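Local structure of protein YibA (Escherichia coli, 1OYZ) at residues Asp195-Val198 and Glu199-Gln202. The protein is of unknown function; it is built from helical HEAT-like repeats, and an oxidoreductase activity has been only tentatively assigned. Residues are numbered along the deposited sequence; the frame is centred on the assembly and turned at random.
Sequences DCFV and EMLQ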
# COMPACT_ATOMS: atom_id res chain seq x y z
N ASP A 195 -8.46 -8.70 18.26
CA ASP A 195 -8.96 -10.04 17.99
C ASP A 195 -8.65 -10.45 16.55
O ASP A 195 -8.33 -11.61 16.29
CB ASP A 195 -10.47 -10.15 18.29
CG ASP A 195 -10.80 -9.85 19.77
OD1 ASP A 195 -9.94 -10.10 20.63
OD2 ASP A 195 -11.93 -9.36 20.07
N CYS A 196 -8.72 -9.52 15.60
CA CYS A 196 -8.41 -9.94 14.22
C CYS A 196 -6.93 -10.28 14.14
O CYS A 196 -6.56 -11.22 13.46
CB CYS A 196 -8.78 -8.87 13.19
SG CYS A 196 -10.59 -8.67 12.92
N PHE A 197 -6.08 -9.52 14.84
CA PHE A 197 -4.67 -9.83 14.80
C PHE A 197 -4.38 -11.22 15.42
O PHE A 197 -3.63 -12.00 14.82
CB PHE A 197 -3.85 -8.73 15.49
CG PHE A 197 -3.61 -7.51 14.63
CD1 PHE A 197 -4.25 -7.37 13.40
CD2 PHE A 197 -2.75 -6.52 15.04
CE1 PHE A 197 -4.03 -6.25 12.58
CE2 PHE A 197 -2.52 -5.39 14.23
CZ PHE A 197 -3.16 -5.26 13.00
N VAL A 198 -4.99 -11.53 16.57
CA VAL A 198 -4.78 -12.85 17.21
C VAL A 198 -5.10 -13.95 16.18
O VAL A 198 -4.33 -14.90 16.01
CB VAL A 198 -5.68 -13.00 18.50
CG1 VAL A 198 -5.66 -14.44 19.00
CG2 VAL A 198 -5.19 -12.05 19.60
N GLU A 199 -6.20 -13.79 15.46
CA GLU A 199 -6.58 -14.78 14.46
C GLU A 199 -5.57 -14.83 13.34
O GLU A 199 -5.31 -15.88 12.76
CB GLU A 199 -7.96 -14.45 13.86
CG GLU A 199 -9.07 -14.44 14.90
CD GLU A 199 -9.19 -15.78 15.62
OE1 GLU A 199 -9.72 -15.82 16.76
OE2 GLU A 199 -8.75 -16.80 15.04
N MSE A 200 -4.99 -13.68 13.02
CA MSE A 200 -4.01 -13.65 11.94
C MSE A 200 -2.72 -14.38 12.33
O MSE A 200 -1.90 -14.73 11.46
CB MSE A 200 -3.76 -12.19 11.52
CG MSE A 200 -4.98 -11.64 10.85
SE MSE A 200 -5.11 -9.73 10.62
CE MSE A 200 -5.10 -9.77 8.66
N LEU A 201 -2.54 -14.63 13.62
CA LEU A 201 -1.37 -15.39 14.03
C LEU A 201 -1.40 -16.72 13.30
O LEU A 201 -0.36 -17.31 13.05
CB LEU A 201 -1.36 -15.62 15.52
CG LEU A 201 -1.11 -14.29 16.22
CD1 LEU A 201 -1.00 -14.50 17.74
CD2 LEU A 201 0.18 -13.69 15.67
N GLN A 202 -2.60 -17.18 12.93
CA GLN A 202 -2.73 -18.43 12.17
C GLN A 202 -2.90 -18.22 10.65
O GLN A 202 -3.24 -19.17 9.94
CB GLN A 202 -3.94 -19.25 12.65
CG GLN A 202 -4.23 -19.18 14.16
CD GLN A 202 -3.13 -19.79 14.98
OE1 GLN A 202 -2.96 -19.48 16.17
NE2 GLN A 202 -2.36 -20.67 14.36
O HOH W 1 -4.42 -17.38 16.77
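The F197 ring meets the selenium of M200, a selenomethionine, in a Met-aromatic contact. F197 CD1 lies 3.7 Å from M200 SE. Seen from the ring centroid, SE stands obliquely, 70° off the ring normal. The F197 side chain also packs on A180 and I183 of helix 173-186, L216 of helix 206-218 and L168 of helix 161-168. M200 CG is anti to its own carbonyl carbon (chi1 -69°), and a nearly extended chi2 then carries SE to the ring. On the way, M200 CG passes 3.1 Å from C196 O.

Residues 195-200 are helical. E199 N donates to D195 O at 3.2 Å, nearly straight at 163°. M200 N donates to C196 O at 3.0 Å, and its link to F197 O is weak. The pattern then tightens: L201 N keeps a weak bond to F197 O but also donates to V198 O at 3.0 Å, from above the carbonyl plane. V198 O also accepts from a water that donates to Q202 OE1 as well, so the water bridges the backbone to that side chain.

L201 CB sits 3.1 Å from V198 O, and its side chain reaches I213 and V224. A serine here would probably leave a gap against I213 and V224 in this buried spot. D195 OD1 forms a salt bridge with R223, from the loop after helix 206-218.

F197 and M200 are buried against helices 173-186, 206-218 and 161-168, with L201 buried just beyond. This is consistent with an amphipathic helix packed between its neighbours, as in the stacked helices of a HEAT-type alpha solenoid.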